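Local coordinates for uncharacterized protein Atu1872 (Agrobacterium tumefaciens, PDB 2QNT) that is of unknown function but belongs to the glyoxalase/bleomycin resistance/dioxygenase family, whose paired beta-alpha-beta-beta-beta modules commonly frame a metal or ligand site, at residues 9-14 with 47-52; 75-80 with 121-126. All blocks are in the same frame, centred on the assembly; numbering follows the deposited sequence. Where two conformers were deposited one is given.

Interaction 1: 9-14 with 47-52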
# COMPACT_ATOMS: atom_id res chain seq x y z
N PHE A 9 -9.32 5.50 -2.97
CA PHE A 9 -8.01 5.17 -2.42
C PHE A 9 -6.99 6.16 -2.97
O PHE A 9 -6.93 6.37 -4.16
CB PHE A 9 -7.62 3.75 -2.80
CG PHE A 9 -6.30 3.32 -2.21
CD1 PHE A 9 -5.23 3.03 -3.00
CD2 PHE A 9 -6.12 3.31 -0.83
CE1 PHE A 9 -4.02 2.67 -2.44
CE2 PHE A 9 -4.92 2.95 -0.28
CZ PHE A 9 -3.88 2.62 -1.07
N VAL A 10 -6.19 6.73 -2.09
CA VAL A 10 -5.22 7.73 -2.47
C VAL A 10 -3.81 7.17 -2.45
O VAL A 10 -3.15 7.11 -3.48
CB VAL A 10 -5.37 9.00 -1.64
CG1 VAL A 10 -4.30 10.02 -2.05
CG2 VAL A 10 -6.79 9.60 -1.86
N ASN A 11 -3.33 6.71 -1.29
CA ASN A 11 -1.93 6.23 -1.16
C ASN A 11 -1.81 5.09 -0.15
O ASN A 11 -2.35 5.26 0.92
CB ASN A 11 -1.00 7.32 -0.57
CG ASN A 11 -0.90 8.58 -1.43
OD1 ASN A 11 -0.39 8.54 -2.55
ND2 ASN A 11 -1.31 9.71 -0.86
N PRO A 12 -0.98 4.10 -0.40
CA PRO A 12 -0.44 3.34 0.71
C PRO A 12 0.71 4.14 1.28
O PRO A 12 1.41 4.84 0.55
CB PRO A 12 0.12 2.09 0.05
CG PRO A 12 0.56 2.54 -1.27
CD PRO A 12 -0.34 3.70 -1.67
N ILE A 13 0.96 3.98 2.58
CA ILE A 13 2.02 4.71 3.25
C ILE A 13 2.78 3.71 4.13
O ILE A 13 2.55 3.60 5.32
CB ILE A 13 1.51 5.89 4.08
CG1 ILE A 13 0.56 6.77 3.26
CG2 ILE A 13 2.71 6.70 4.58
CD1 ILE A 13 -0.13 7.89 4.06
N PRO A 14 3.71 2.93 3.53
CA PRO A 14 4.61 2.11 4.33
C PRO A 14 5.42 2.97 5.29
O PRO A 14 5.86 4.07 4.93
CB PRO A 14 5.51 1.42 3.30
CG PRO A 14 4.86 1.67 1.99
CD PRO A 14 3.98 2.83 2.09
N GLY A 47 1.31 7.49 -7.27
CA GLY A 47 0.50 7.15 -6.11
C GLY A 47 1.18 6.38 -5.00
O GLY A 47 0.51 5.68 -4.26
N PHE A 48 2.50 6.42 -4.96
CA PHE A 48 3.23 5.77 -3.89
C PHE A 48 3.67 6.85 -2.90
O PHE A 48 3.84 8.01 -3.25
CB PHE A 48 4.45 5.07 -4.48
CG PHE A 48 5.20 4.21 -3.51
CD1 PHE A 48 6.51 4.54 -3.13
CD2 PHE A 48 4.60 3.14 -2.88
CE1 PHE A 48 7.21 3.78 -2.23
CE2 PHE A 48 5.29 2.38 -1.96
CZ PHE A 48 6.60 2.72 -1.62
N ALA A 49 3.81 6.45 -1.64
CA ALA A 49 4.24 7.36 -0.59
C ALA A 49 4.95 6.60 0.51
O ALA A 49 4.80 5.40 0.59
CB ALA A 49 3.07 8.11 -0.00
N ILE A 50 5.78 7.31 1.29
CA ILE A 50 6.49 6.72 2.43
C ILE A 50 6.45 7.72 3.57
O ILE A 50 6.40 8.93 3.34
CB ILE A 50 7.97 6.38 2.08
CG1 ILE A 50 8.69 7.60 1.49
CG2 ILE A 50 8.08 5.20 1.13
CD1 ILE A 50 10.21 7.43 1.17
N HIS A 51 6.50 7.22 4.81
CA HIS A 51 6.51 8.11 5.97
C HIS A 51 7.43 7.56 7.04
O HIS A 51 7.43 6.36 7.29
CB HIS A 51 5.09 8.22 6.57
CG HIS A 51 4.80 9.46 7.39
ND1 HIS A 51 5.47 9.81 8.56
CD2 HIS A 51 3.85 10.41 7.22
CE1 HIS A 51 4.93 10.92 9.06
NE2 HIS A 51 3.96 11.32 8.25
N GLU A 52 8.23 8.42 7.65
CA GLU A 52 9.00 8.01 8.82
C GLU A 52 8.03 7.42 9.83
O GLU A 52 7.00 8.01 10.12
CB GLU A 52 9.80 9.18 9.36
CG GLU A 52 10.80 8.76 10.45
CD GLU A 52 10.16 8.64 11.82
OE1 GLU A 52 9.26 9.43 12.13
OE2 GLU A 52 10.54 7.74 12.61
O HOH W 1 -1.91 4.76 -4.79

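Interaction 2: 75-80 with 121-126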
# COMPACT_ATOMS: atom_id res chain seq x y z
N ASN A 75 3.54 -8.88 5.17
CA ASN A 75 2.10 -8.71 5.32
C ASN A 75 1.49 -7.88 4.21
O ASN A 75 0.32 -7.53 4.30
CB ASN A 75 1.75 -8.10 6.68
CG ASN A 75 2.23 -6.68 6.82
OD1 ASN A 75 3.23 -6.28 6.23
ND2 ASN A 75 1.57 -5.95 7.69
N MSE A 76 2.26 -7.63 3.17
CA MSE A 76 1.86 -6.76 2.06
C MSE A 76 2.88 -6.94 0.96
O MSE A 76 4.03 -7.32 1.25
CB MSE A 76 1.80 -5.28 2.49
CG MSE A 76 1.25 -4.29 1.43
SE MSE A 76 1.10 -2.46 2.03
CE MSE A 76 2.44 -2.66 2.93
N LEU A 77 2.48 -6.65 -0.26
CA LEU A 77 3.37 -6.56 -1.39
C LEU A 77 3.13 -5.24 -2.07
O LEU A 77 2.00 -4.84 -2.29
CB LEU A 77 3.12 -7.70 -2.38
CG LEU A 77 3.99 -7.73 -3.62
CD1 LEU A 77 5.46 -8.01 -3.31
CD2 LEU A 77 3.46 -8.79 -4.63
N LEU A 78 4.21 -4.52 -2.39
CA LEU A 78 4.12 -3.28 -3.18
C LEU A 78 4.43 -3.59 -4.64
O LEU A 78 5.55 -4.00 -4.95
CB LEU A 78 5.08 -2.24 -2.62
CG LEU A 78 4.81 -1.88 -1.17
CD1 LEU A 78 5.99 -1.10 -0.56
CD2 LEU A 78 3.51 -1.12 -1.04
N TYR A 79 3.45 -3.42 -5.52
CA TYR A 79 3.50 -3.91 -6.89
C TYR A 79 3.67 -2.73 -7.85
O TYR A 79 2.81 -1.85 -7.94
CB TYR A 79 2.24 -4.75 -7.20
CG TYR A 79 2.15 -5.15 -8.65
CD1 TYR A 79 3.03 -6.04 -9.21
CD2 TYR A 79 1.18 -4.62 -9.46
CE1 TYR A 79 2.99 -6.36 -10.54
CE2 TYR A 79 1.11 -4.96 -10.82
CZ TYR A 79 2.03 -5.81 -11.34
OH TYR A 79 2.01 -6.19 -12.68
N PHE A 80 4.77 -2.79 -8.59
CA PHE A 80 5.17 -1.81 -9.60
C PHE A 80 5.32 -2.50 -10.95
O PHE A 80 5.59 -3.69 -11.02
CB PHE A 80 6.56 -1.20 -9.28
CG PHE A 80 6.65 -0.42 -7.99
CD1 PHE A 80 6.75 0.94 -8.00
CD2 PHE A 80 6.77 -1.04 -6.76
CE1 PHE A 80 6.87 1.70 -6.84
CE2 PHE A 80 6.93 -0.30 -5.61
CZ PHE A 80 6.97 1.05 -5.64
N ALA A 121 8.28 -5.86 1.03
CA ALA A 121 8.40 -6.66 -0.16
C ALA A 121 7.91 -5.87 -1.36
O ALA A 121 6.79 -5.31 -1.34
CB ALA A 121 7.61 -7.97 0.00
N ILE A 122 8.74 -5.83 -2.39
CA ILE A 122 8.46 -5.15 -3.65
C ILE A 122 8.53 -6.09 -4.84
O ILE A 122 9.44 -6.92 -4.94
CB ILE A 122 9.48 -4.03 -3.94
CG1 ILE A 122 9.32 -2.88 -2.95
CG2 ILE A 122 9.31 -3.50 -5.37
CD1 ILE A 122 10.48 -1.93 -2.97
N GLU A 123 7.59 -5.91 -5.75
CA GLU A 123 7.62 -6.60 -7.05
C GLU A 123 7.69 -5.57 -8.13
O GLU A 123 6.97 -4.58 -8.09
CB GLU A 123 6.34 -7.44 -7.21
CG GLU A 123 6.24 -8.10 -8.58
CD GLU A 123 5.06 -9.00 -8.74
OE1 GLU A 123 4.55 -9.52 -7.72
OE2 GLU A 123 4.64 -9.13 -9.91
N VAL A 124 8.56 -5.84 -9.11
CA VAL A 124 8.61 -5.08 -10.36
C VAL A 124 8.33 -6.07 -11.47
O VAL A 124 9.10 -6.99 -11.70
CB VAL A 124 9.94 -4.35 -10.55
CG1 VAL A 124 10.02 -3.71 -11.94
CG2 VAL A 124 10.18 -3.33 -9.45
N GLY A 125 7.25 -5.82 -12.19
CA GLY A 125 6.85 -6.66 -13.31
C GLY A 125 6.84 -5.92 -14.61
O GLY A 125 6.71 -4.68 -14.66
N GLU A 126 6.92 -6.69 -15.69
CA GLU A 126 6.72 -6.09 -17.00
C GLU A 126 5.31 -5.55 -17.09
O GLU A 126 4.39 -6.06 -16.45
CB GLU A 126 7.00 -7.06 -18.13
CG GLU A 126 6.09 -8.25 -18.18
CD GLU A 126 6.46 -9.18 -19.31
OE1 GLU A 126 6.79 -8.67 -20.41
OE2 GLU A 126 6.44 -10.39 -19.09
O HOH W 2 6.13 -6.66 2.91

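Interaction 1: 9-14 with 47-52
Pro14 and His51 supply the one direct hydrogen bond between 9-14 and 47-52: His51 N donates to Pro14 O over 3.2 Å, at an N-H...O angle of 159°. At the other end a water lies between the two segments, 2.6 Å from Gly47 O and also within hydrogen-bonding range of Val10 O. Between these points Pro12 and Pro14 offer no N-H to the partner strand, and Pro12 O and Ala49 O, both acceptors, come close without bonding; proline ring carbons meet backbone oxygens here, Pro14 CD lying 3.1 Å from Ala49 O and Pro12 CD packing on Gly47 O.

This is the pairing of the first and fourth strands in a beta-alpha-beta-beta-beta module of the glyoxalase fold, where 7-16 lies at the edge of its sheet within the chain and continues into the second subunit through an antiparallel ladder.

Carbon-to-carbon contacts flank the backbones. The Phe48 ring, with CG anti to the backbone N (chi1 -173°), comes back to 9-14 and brings CE2 within 4.0 Å of Pro14 CG, the two groups meeting at a slant. Ala49 CB reaches Asn11 CB and Ile13 CG1. Ile13 and His51 run side by side in the same direction, Ile13 CG2 lying 3.5 Å from His51 CB, while His51 ND1 donates to Glu52 O at 2.8 Å. Leu56 of helix 53-61 packs against both Ile13 and His51.

Interaction 2: 75-80 with 121-126
The second beta-alpha-beta-beta-beta module of the chain has its first and last strands joined here, 76-82 running parallel to 121-126. Four backbone hydrogen bonds, each 2.9 Å from N to O, link Leu78 N to Ala121 O, Glu123 N to Leu78 O, Phe80 N to Glu123 O and Gly125 N to Phe80 O. Before this ladder a water takes over, donating to Met76 O and accepting from Ala121 N.

On the face bearing Leu77, Tyr79 and Glu123, the extended Glu123 chain (chi1 175°, chi2 176°) places its carboxylate against both Tyr79 and Leu77. Its OE2 lies at the edge of the Tyr79 ring, 3.3 Å from CE1, with the carboxylate and ring planes 78° apart; OE1 lies 3.4 Å from Leu77 CD2. OE1 is also held by a salt bridge to Arg113 NE and hydrogen-bonds a bound EPE, probably from the crystallisation liquor.

The other face is apolar: Phe80 CD2 packs on Ile122 CG2 at 3.8 Å, and Phe80 CB on Val124 CG2. Although its partners here are Arg113 and EPE, a carboxylate on the last strand of the module resembles in position the metal-binding glutamate of glyoxalase I.

Overall arrangement
Interactions 1 and 2 are the equivalent strand pairings of two successive modules, each joining the first and fourth strands of a sheet with order 1-4-3-2. Their centres lie 14 Å apart, and they meet through apolar side chains: Leu78 CD1 is 3.8 Å from Phe48 CE2 and 3.9 Å from Pro14 CG, while Phe80 CZ packs near Phe48 CD2. Both first strands continue into antiparallel ladders with the second subunit, where Phe9 of one chain meets Phe80 of the other edge-to-face. EPE, probably from the crystallisation liquor, lies about 4 Å from the Ile13 side chain and about 3 Å from that of Glu123; in one chain these are too far apart for one molecule, consistent with intersubunit pockets.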